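Long-range contacts in mandelate racemase / muconate lactonizing enzyme (Burkholderia pseudomallei, PDB 2POD), which is of unknown function but belongs to the enolase superfamily, carries a metal site in its barrel domain and may act as a lyase: residues W244-I249 against P267-E272; K176-D181 against E220-W225; P229-A234 against K258-R263. One frame throughout, in Å; residues are numbered along the deposited sequence.

The three contacts show how a barrel of the enolase superfamily is assembled from repeated strand-and-helix units. Along the chain contact 2 closes before the others open, while the segments of contacts 1 and 3 alternate: helix 227-237, strand 244-246, helix 257-263, strand 268-270. Contacts 1 and 2 reach the same sheet, with centres about 10 Å apart, and share the sodium ion, contact 2 supplying Glu220 and contact 1 Glu246 and Glu272. Contact 3 joins the outer helices, its centre about 11 Å from that of contact 1 and about 14 Å from that of contact 2. Metal site, barrel wall and helical layer are thus built from neighbouring pieces of one domain.

Contact 1: W244-I249 against P267-E272; sequences WHEDPI and PVCASE. With NA (sodium ion), chain D.
Ser271 OG donates to Asp247 OD2 over 2.7 Å, reaching the oxygen from above the carboxylate plane and tying together the two loops that leave the strands; Ser271 OG also bonds to Thr273. Behind this clasp the strands pair in parallel, with His245 beside Val268 and Glu246 beside Cys269. The backbone ladder runs from His245 N to Pro267 O (3.0 Å), from Cys269 N to His245 O (2.8 Å) and from Asp247 N to Cys269 O (3.1 Å). On the face that carries Glu246, Cys269 lies over the Trp244 indole: its CB is 3.5 Å from the centroid of the five-membered ring, and SG, held anti to the backbone N (chi1 -179°), continues over the same face of that ring as a sulfur-aromatic contact. Trp244 NE1 donates to the anti lone pair of Glu246 OE1 at 3.0 Å, in a bent bond tilted from the indole plane. Lys176 forms a salt bridge to the same oxygen, while Glu246 OE2 binds sodium at 2.6 Å. Glu272 OE2 lies closer to the ion, at 2.2 Å, and Glu220 supplies the third protein ligand. Tyr73 of a second subunit hydrogen-bonds to Glu272 OE1. Strands 244-246 and 268-270 lie between strands 216-220 and 289-294 in the barrel sheet, and helix 257-263, which completes the beta-alpha-beta unit, packs on Val268 from the outside.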
loop_
_atom_site.group_PDB
_atom_site.type_symbol
_atom_site.label_atom_id
_atom_site.label_comp_id
_atom_site.label_asym_id
_atom_site.label_seq_id
_atom_site.Cartn_x
_atom_site.Cartn_y
_atom_site.Cartn_z
ATOM N N TRP B 244 24.042 7.898 15.410
ATOM C CA TRP B 244 23.132 8.295 14.340
ATOM C C TRP B 244 23.830 8.623 13.028
ATOM O O TRP B 244 24.984 9.032 13.024
ATOM C CB TRP B 244 22.156 9.401 14.783
ATOM C CG TRP B 244 22.608 10.864 14.752
ATOM C CD1 TRP B 244 23.313 11.508 13.767
ATOM C CD2 TRP B 244 22.293 11.869 15.729
ATOM N NE1 TRP B 244 23.480 12.826 14.085
ATOM C CE2 TRP B 244 22.865 13.079 15.283
ATOM C CE3 TRP B 244 21.599 11.855 16.951
ATOM C CZ2 TRP B 244 22.759 14.272 16.009
ATOM C CZ3 TRP B 244 21.494 13.042 17.675
ATOM C CH2 TRP B 244 22.074 14.234 17.201
ATOM N N HIS B 245 23.119 8.437 11.921
ATOM C CA HIS B 245 23.586 8.863 10.610
ATOM C C HIS B 245 22.784 10.062 10.107
ATOM O O HIS B 245 21.584 9.955 9.833
ATOM C CB HIS B 245 23.505 7.707 9.602
ATOM C CG HIS B 245 24.398 6.550 9.932
ATOM N ND1 HIS B 245 24.171 5.278 9.452
ATOM C CD2 HIS B 245 25.514 6.471 10.697
ATOM C CE1 HIS B 245 25.109 4.466 9.907
ATOM N NE2 HIS B 245 25.932 5.164 10.670
ATOM N N GLU B 246 23.466 11.194 9.964
ATOM C CA GLU B 246 22.814 12.470 9.736
ATOM C C GLU B 246 22.930 12.904 8.281
ATOM O O GLU B 246 24.013 12.855 7.700
ATOM C CB GLU B 246 23.417 13.533 10.649
ATOM C CG GLU B 246 22.711 14.870 10.619
ATOM C CD GLU B 246 23.352 15.869 11.551
ATOM O OE1 GLU B 246 23.624 15.511 12.716
ATOM O OE2 GLU B 246 23.584 17.016 11.115
ATOM N N ASP B 247 21.799 13.337 7.718
ATOM C CA ASP B 247 21.669 13.698 6.307
ATOM C C ASP B 247 22.478 12.831 5.339
ATOM O O ASP B 247 23.342 13.349 4.629
ATOM C CB ASP B 247 21.978 15.187 6.110
ATOM C CG ASP B 247 20.973 16.087 6.809
ATOM O OD1 ASP B 247 21.356 17.189 7.254
ATOM O OD2 ASP B 247 19.799 15.679 6.925
ATOM N N PRO B 248 22.224 11.507 5.329
ATOM C CA PRO B 248 23.099 10.612 4.571
ATOM C C PRO B 248 22.889 10.650 3.062
ATOM O O PRO B 248 23.801 10.296 2.306
ATOM C CB PRO B 248 22.765 9.236 5.134
ATOM C CG PRO B 248 21.360 9.359 5.623
ATOM C CD PRO B 248 21.150 10.770 6.029
ATOM N N ILE B 249 21.696 11.064 2.642
ATOM C CA ILE B 249 21.428 11.489 1.266
ATOM C C ILE B 249 20.791 12.872 1.310
ATOM O O ILE B 249 20.376 13.327 2.377
ATOM C CB ILE B 249 20.481 10.498 0.504
ATOM C CG1 ILE B 249 19.052 10.518 1.091
ATOM C CG2 ILE B 249 21.069 9.087 0.484
ATOM C CD1 ILE B 249 17.959 10.003 0.151
ATOM N N PRO B 267 20.205 4.779 13.521
ATOM C CA PRO B 267 19.023 5.501 13.056
ATOM C C PRO B 267 19.389 6.738 12.251
ATOM O O PRO B 267 20.435 7.355 12.499
ATOM C CB PRO B 267 18.321 5.904 14.355
ATOM C CG PRO B 267 19.407 5.908 15.396
ATOM C CD PRO B 267 20.365 4.838 14.989
ATOM N N VAL B 268 18.537 7.093 11.289
ATOM C CA VAL B 268 18.743 8.327 10.547
ATOM C C VAL B 268 18.326 9.585 11.304
ATOM O O VAL B 268 17.282 9.630 11.965
ATOM C CB VAL B 268 18.354 8.273 9.028
ATOM C CG1 VAL B 268 18.003 6.860 8.571
ATOM C CG2 VAL B 268 17.277 9.269 8.657
ATOM N N CYS B 269 19.199 10.582 11.248
ATOM C CA CYS B 269 18.924 11.877 11.817
ATOM C C CYS B 269 18.681 12.831 10.656
ATOM O O CYS B 269 19.503 12.953 9.738
ATOM C CB CYS B 269 20.107 12.328 12.665
ATOM S SG CYS B 269 19.912 13.909 13.453
ATOM N N ALA B 270 17.525 13.474 10.674
ATOM C CA ALA B 270 17.117 14.318 9.559
ATOM C C ALA B 270 16.155 15.355 10.112
ATOM O O ALA B 270 15.431 15.038 11.050
ATOM C CB ALA B 270 16.430 13.471 8.483
ATOM N N SER B 271 16.119 16.575 9.571
ATOM C CA SER B 271 17.181 17.215 8.782
ATOM C C SER B 271 17.135 18.714 9.049
ATOM O O SER B 271 16.055 19.314 9.046
ATOM C CB SER B 271 16.939 17.021 7.281
ATOM O OG SER B 271 17.987 17.583 6.514
ATOM N N GLU B 272 18.307 19.315 9.239
ATOM C CA GLU B 272 18.467 20.778 9.341
ATOM C C GLU B 272 18.056 21.529 8.071
ATOM O O GLU B 272 17.750 22.722 8.122
ATOM C CB GLU B 272 19.920 21.127 9.680
ATOM C CG GLU B 272 20.905 20.683 8.599
ATOM C CD GLU B 272 22.338 20.764 9.033
ATOM O OE1 GLU B 272 23.118 21.492 8.390
ATOM O OE2 GLU B 272 22.710 20.083 10.014
HETATM NA NA NA D . 24.699 19.353 10.549
#

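Contact 2: K176-D181 against E220-W225; sequences KIWPFD and EFHSLW. With NA (sodium ion), chain D.
Glu220 leaves its backbone close to strand 174-177, where Glu220 N donates almost straight to Ile177 O at 2.9 Å, and its CB packs against Lys176 CG at 3.9 Å. The next atom, CG, lies near Trp178 CB and over the centre of the His222 ring. The chain bends at chi2 (73°), bringing OE1 to the sodium ion at 2.3 Å and OE2 to the backbone N of His222, which donates to it at 2.7 Å from above the carboxylate plane. That second bond, from the loop that follows the strand, would limit rotation of the metal-binding carboxylate. His222 in turn points an edge at Trp178, its CE1 over the face of the indole and the planes 77° apart. From ND1 it donates to the syn lone pair of Asp181 OD2 (2.7 Å), the bond tilted from the ring plane. The other oxygen, Asp181 OD1, is met by two waters: one accepts from Phe180 N and lies 2.6 Å from Glu220 O, the other lies 2.8 Å from Phe221 O. Phe180 and Phe221 lie side by side at an oblique angle. The Lys176 chain runs along Glu220 CB, its NZ 4.2 Å from Glu220 OE1 and engaged by Glu246. Glu220 is thus shared between metal and peptide N-H, consistent with a ligand positioned by its second shell, while the histidine-carboxylate bond and the waters join the two loops.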
loop_
_atom_site.group_PDB
_atom_site.type_symbol
_atom_site.label_atom_id
_atom_site.label_comp_id
_atom_site.label_asym_id
_atom_site.label_seq_id
_atom_site.Cartn_x
_atom_site.Cartn_y
_atom_site.Cartn_z
ATOM N N LYS B 176 30.083 14.679 17.229
ATOM C CA LYS B 176 29.769 14.562 15.811
ATOM C C LYS B 176 30.972 14.828 14.914
ATOM O O LYS B 176 31.629 15.864 15.022
ATOM C CB LYS B 176 28.628 15.499 15.429
ATOM C CG LYS B 176 28.031 15.203 14.063
ATOM C CD LYS B 176 26.632 15.750 13.957
ATOM C CE LYS B 176 26.657 17.210 13.562
ATOM N NZ LYS B 176 25.297 17.814 13.640
ATOM N N ILE B 177 31.247 13.883 14.020
ATOM C CA ILE B 177 32.329 14.026 13.049
ATOM C C ILE B 177 31.826 13.840 11.608
ATOM O O ILE B 177 30.718 13.350 11.397
ATOM C CB ILE B 177 33.494 13.062 13.361
ATOM C CG1 ILE B 177 33.020 11.606 13.293
ATOM C CG2 ILE B 177 34.073 13.370 14.750
ATOM C CD1 ILE B 177 34.141 10.603 13.237
ATOM N N TRP B 178 32.634 14.240 10.626
ATOM C CA TRP B 178 32.257 14.081 9.223
ATOM C C TRP B 178 33.360 13.643 8.244
ATOM O O TRP B 178 33.586 14.318 7.237
ATOM C CB TRP B 178 31.527 15.328 8.708
ATOM C CG TRP B 178 32.234 16.623 8.958
ATOM C CD1 TRP B 178 33.059 17.290 8.094
ATOM C CD2 TRP B 178 32.174 17.421 10.148
ATOM N NE1 TRP B 178 33.520 18.447 8.675
ATOM C CE2 TRP B 178 32.993 18.551 9.935
ATOM C CE3 TRP B 178 31.509 17.289 11.375
ATOM C CZ2 TRP B 178 33.159 19.544 10.900
ATOM C CZ3 TRP B 178 31.684 18.267 12.331
ATOM C CH2 TRP B 178 32.493 19.387 12.085
ATOM N N PRO B 179 34.010 12.482 8.495
ATOM C CA PRO B 179 35.202 12.109 7.719
ATOM C C PRO B 179 34.979 11.598 6.276
ATOM O O PRO B 179 35.957 11.363 5.564
ATOM C CB PRO B 179 35.835 11.011 8.572
ATOM C CG PRO B 179 34.694 10.383 9.273
ATOM C CD PRO B 179 33.676 11.456 9.503
ATOM N N PHE B 180 33.726 11.427 5.852
ATOM C CA PHE B 180 33.423 10.927 4.501
ATOM C C PHE B 180 33.296 12.060 3.486
ATOM O O PHE B 180 33.299 11.823 2.280
ATOM C CB PHE B 180 32.154 10.064 4.498
ATOM C CG PHE B 180 32.225 8.868 5.413
ATOM C CD1 PHE B 180 31.758 8.949 6.718
ATOM C CD2 PHE B 180 32.763 7.671 4.967
ATOM C CE1 PHE B 180 31.822 7.860 7.563
ATOM C CE2 PHE B 180 32.845 6.573 5.807
ATOM C CZ PHE B 180 32.370 6.664 7.106
ATOM N N ASP B 181 33.208 13.287 3.994
ATOM C CA ASP B 181 33.128 14.512 3.189
ATOM C C ASP B 181 34.087 14.716 1.997
ATOM O O ASP B 181 33.618 15.098 0.918
ATOM C CB ASP B 181 33.117 15.749 4.091
ATOM C CG ASP B 181 31.812 15.913 4.844
ATOM O OD1 ASP B 181 31.168 14.890 5.178
ATOM O OD2 ASP B 181 31.428 17.076 5.097
ATOM N N GLU B 220 27.977 12.801 10.575
ATOM C CA GLU B 220 27.371 13.806 9.713
ATOM C C GLU B 220 27.807 13.532 8.275
ATOM O O GLU B 220 28.978 13.263 8.028
ATOM C CB GLU B 220 27.822 15.199 10.171
ATOM C CG GLU B 220 27.717 16.298 9.142
ATOM C CD GLU B 220 26.286 16.727 8.875
ATOM O OE1 GLU B 220 25.852 17.710 9.512
ATOM O OE2 GLU B 220 25.589 16.103 8.039
ATOM N N PHE B 221 26.870 13.578 7.330
ATOM C CA PHE B 221 27.203 13.271 5.942
ATOM C C PHE B 221 27.051 14.466 5.015
ATOM O O PHE B 221 27.457 14.406 3.849
ATOM C CB PHE B 221 26.366 12.105 5.424
ATOM C CG PHE B 221 26.767 10.772 5.975
ATOM C CD1 PHE B 221 25.982 10.136 6.931
ATOM C CD2 PHE B 221 27.923 10.141 5.528
ATOM C CE1 PHE B 221 26.347 8.893 7.447
ATOM C CE2 PHE B 221 28.293 8.905 6.028
ATOM C CZ PHE B 221 27.497 8.271 6.986
ATOM N N HIS B 222 26.451 15.531 5.542
ATOM C CA HIS B 222 26.216 16.801 4.828
ATOM C C HIS B 222 25.417 16.731 3.532
ATOM O O HIS B 222 25.577 17.603 2.673
ATOM C CB HIS B 222 27.517 17.589 4.629
ATOM C CG HIS B 222 28.010 18.272 5.866
ATOM N ND1 HIS B 222 29.232 17.987 6.435
ATOM C CD2 HIS B 222 27.450 19.232 6.641
ATOM C CE1 HIS B 222 29.408 18.747 7.501
ATOM N NE2 HIS B 222 28.336 19.503 7.654
ATOM N N SER B 223 24.562 15.712 3.402
ATOM C CA SER B 223 23.726 15.483 2.199
ATOM C C SER B 223 24.523 15.208 0.915
ATOM O O SER B 223 24.052 15.480 -0.187
ATOM C CB SER B 223 22.720 16.632 1.977
ATOM O OG SER B 223 21.960 16.904 3.141
ATOM N N LEU B 224 25.728 14.663 1.064
ATOM C CA LEU B 224 26.718 14.659 -0.020
ATOM C C LEU B 224 26.640 13.394 -0.874
ATOM O O LEU B 224 27.178 13.342 -1.976
ATOM C CB LEU B 224 28.137 14.839 0.537
ATOM C CG LEU B 224 28.546 16.222 1.057
ATOM C CD1 LEU B 224 29.906 16.167 1.744
ATOM C CD2 LEU B 224 28.552 17.259 -0.063
ATOM N N TRP B 225 25.954 12.380 -0.365
ATOM C CA TRP B 225 25.984 11.067 -0.983
ATOM C C TRP B 225 24.665 10.707 -1.641
ATOM O O TRP B 225 23.597 11.051 -1.149
ATOM C CB TRP B 225 26.395 10.024 0.047
ATOM C CG TRP B 225 27.812 10.230 0.518
ATOM C CD1 TRP B 225 28.215 10.795 1.696
ATOM C CD2 TRP B 225 29.006 9.896 -0.198
ATOM N NE1 TRP B 225 29.586 10.814 1.763
ATOM C CE2 TRP B 225 30.098 10.272 0.612
ATOM C CE3 TRP B 225 29.260 9.301 -1.445
ATOM C CZ2 TRP B 225 31.430 10.078 0.217
ATOM C CZ3 TRP B 225 30.580 9.112 -1.841
ATOM C CH2 TRP B 225 31.650 9.497 -1.008
HETATM NA NA NA D . 24.699 19.353 10.549
HETATM O O HOH W 1 31.033 12.473 6.604
HETATM O O HOH W 2 29.807 12.882 3.713
#

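Contact 3: P229-A234 against K258-R263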
loop_
_atom_site.group_PDB
_atom_site.type_symbol
_atom_site.label_atom_id
_atom_site.label_comp_id
_atom_site.label_asym_id
_atom_site.label_seq_id
_atom_site.Cartn_x
_atom_site.Cartn_y
_atom_site.Cartn_z
ATOM N N PRO B 229 26.468 4.549 -2.840
ATOM C CA PRO B 229 27.556 4.671 -1.854
ATOM C C PRO B 229 27.130 4.946 -0.420
ATOM O O PRO B 229 27.796 4.470 0.494
ATOM C CB PRO B 229 28.411 5.812 -2.396
ATOM C CG PRO B 229 27.494 6.600 -3.235
ATOM C CD PRO B 229 26.482 5.672 -3.799
ATOM N N ALA B 230 26.031 5.679 -0.220
ATOM C CA ALA B 230 25.428 5.827 1.109
ATOM C C ALA B 230 25.148 4.498 1.808
ATOM O O ALA B 230 25.458 4.343 2.986
ATOM C CB ALA B 230 24.169 6.671 1.050
ATOM N N LEU B 231 24.572 3.550 1.074
ATOM C CA LEU B 231 24.272 2.213 1.585
ATOM C C LEU B 231 25.553 1.445 1.909
ATOM O O LEU B 231 25.652 0.769 2.935
ATOM C CB LEU B 231 23.441 1.431 0.559
ATOM C CG LEU B 231 22.011 1.890 0.237
ATOM C CD1 LEU B 231 21.376 1.030 -0.874
ATOM C CD2 LEU B 231 21.130 1.906 1.482
ATOM N N GLN B 232 26.522 1.578 1.013
ATOM C CA GLN B 232 27.851 0.990 1.134
ATOM C C GLN B 232 28.604 1.504 2.358
ATOM O O GLN B 232 29.270 0.729 3.046
ATOM C CB GLN B 232 28.636 1.333 -0.130
ATOM C CG GLN B 232 29.624 0.297 -0.578
ATOM C CD GLN B 232 30.614 0.854 -1.584
ATOM O OE1 GLN B 232 31.813 0.589 -1.497
ATOM N NE2 GLN B 232 30.117 1.629 -2.547
ATOM N N ILE B 233 28.489 2.808 2.621
ATOM C CA ILE B 233 29.052 3.422 3.824
ATOM C C ILE B 233 28.342 2.958 5.100
ATOM O O ILE B 233 29.000 2.577 6.073
ATOM C CB ILE B 233 29.080 4.975 3.725
ATOM C CG1 ILE B 233 30.111 5.434 2.689
ATOM C CG2 ILE B 233 29.415 5.597 5.065
ATOM C CD1 ILE B 233 29.799 6.791 2.057
ATOM N N ALA B 234 27.008 2.971 5.081
ATOM C CA ALA B 234 26.185 2.516 6.219
ATOM C C ALA B 234 26.456 1.071 6.642
ATOM O O ALA B 234 26.491 0.777 7.832
ATOM C CB ALA B 234 24.699 2.707 5.927
ATOM N N LYS B 258 13.593 5.645 3.008
ATOM C CA LYS B 258 13.301 4.365 3.653
ATOM C C LYS B 258 14.235 3.256 3.188
ATOM O O LYS B 258 14.554 2.348 3.952
ATOM C CB LYS B 258 11.839 3.957 3.447
ATOM C CG LYS B 258 11.165 3.442 4.726
ATOM C CD LYS B 258 11.357 1.950 4.957
ATOM C CE LYS B 258 11.620 1.637 6.432
ATOM N NZ LYS B 258 10.373 1.514 7.244
ATOM N N ARG B 259 14.668 3.353 1.935
ATOM C CA ARG B 259 15.716 2.507 1.398
ATOM C C ARG B 259 17.040 2.628 2.140
ATOM O O ARG B 259 17.673 1.614 2.427
ATOM C CB ARG B 259 15.886 2.752 -0.095
ATOM C CG ARG B 259 14.710 2.214 -0.905
ATOM C CD ARG B 259 14.986 2.216 -2.386
ATOM N NE ARG B 259 16.074 1.309 -2.738
ATOM C CZ ARG B 259 16.639 1.239 -3.937
ATOM N NH1 ARG B 259 16.227 2.028 -4.920
ATOM N NH2 ARG B 259 17.634 0.390 -4.145
ATOM N N TYR B 260 17.443 3.855 2.481
ATOM C CA TYR B 260 18.599 4.040 3.359
ATOM C C TYR B 260 18.372 3.491 4.764
ATOM O O TYR B 260 19.206 2.730 5.268
ATOM C CB TYR B 260 19.106 5.492 3.399
ATOM C CG TYR B 260 20.363 5.631 4.237
ATOM C CD1 TYR B 260 20.286 5.834 5.618
ATOM C CD2 TYR B 260 21.628 5.512 3.661
ATOM C CE1 TYR B 260 21.419 5.925 6.397
ATOM C CE2 TYR B 260 22.780 5.606 4.442
ATOM C CZ TYR B 260 22.661 5.810 5.810
ATOM O OH TYR B 260 23.767 5.916 6.611
ATOM N N ALA B 261 17.252 3.877 5.385
ATOM C CA ALA B 261 16.949 3.510 6.774
ATOM C C ALA B 261 16.951 2.005 7.032
ATOM O O ALA B 261 17.535 1.545 8.019
ATOM C CB ALA B 261 15.648 4.124 7.216
ATOM N N GLU B 262 16.320 1.257 6.123
ATOM C CA GLU B 262 16.291 -0.216 6.128
ATOM C C GLU B 262 17.665 -0.870 6.281
ATOM O O GLU B 262 17.792 -1.904 6.935
ATOM C CB GLU B 262 15.693 -0.722 4.815
ATOM C CG GLU B 262 14.193 -0.930 4.805
ATOM C CD GLU B 262 13.630 -0.979 3.388
ATOM O OE1 GLU B 262 12.398 -0.837 3.238
ATOM O OE2 GLU B 262 14.417 -1.150 2.422
ATOM N N ARG B 263 18.677 -0.277 5.652
ATOM C CA ARG B 263 19.997 -0.880 5.563
ATOM C C ARG B 263 21.002 -0.330 6.580
ATOM O O ARG B 263 22.160 -0.757 6.615
ATOM C CB ARG B 263 20.530 -0.772 4.139
ATOM C CG ARG B 263 20.395 -2.064 3.355
ATOM C CD ARG B 263 20.118 -1.810 1.888
ATOM N NE ARG B 263 19.556 -2.994 1.244
ATOM C CZ ARG B 263 20.252 -3.878 0.532
ATOM N NH1 ARG B 263 21.562 -3.731 0.346
ATOM N NH2 ARG B 263 19.631 -4.916 -0.001
HETATM O O HOH W 3 25.951 6.250 4.813
#
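Helix segments 229-234 and 258-263 run nearly parallel, their axes 17° apart and 9.6 Å distant at closest approach, with Leu231 and Tyr260 nearest across the backbones. Tyr260 carries much of the contact. With CG anti to the backbone N (chi1 -176°), its ring swings toward the other helix and meets it edge first: CE2 lies 3.3 Å from Ala230 O, close to the ring plane. Ala230 CB touches CE2 and CD2, and Ala234, one turn on, sets its CB 3.4 Å from Tyr260 OH. Two alanines on successive turns therefore give the ring a shallow seat. A water completes the join, donating to Ala230 O at 2.7 Å and lying 2.8 Å from Tyr260 OH. Ala230 O also takes the helical bond from Ala234 N, so this carbonyl serves both its own helix and the bridge. Beside the tyrosine, Leu231 reaches over with CD2, which rests 3.6 Å from Arg259 O and 3.8 Å from Arg263 CB. Of the Arg263 side chain, CB and CD pack on Leu231; its guanidinium goes to Ser264 O of a third subunit, while that of Arg259 bonds to Ala289 O of that third subunit. On the inner side Tyr260 packs against Pro248 and Val268. Near-parallel neighbours of this kind, each following a strand of the inner sheet, form part of the outer helical layer of the TIM-type barrel that enolase-superfamily enzymes use as their C-terminal domain.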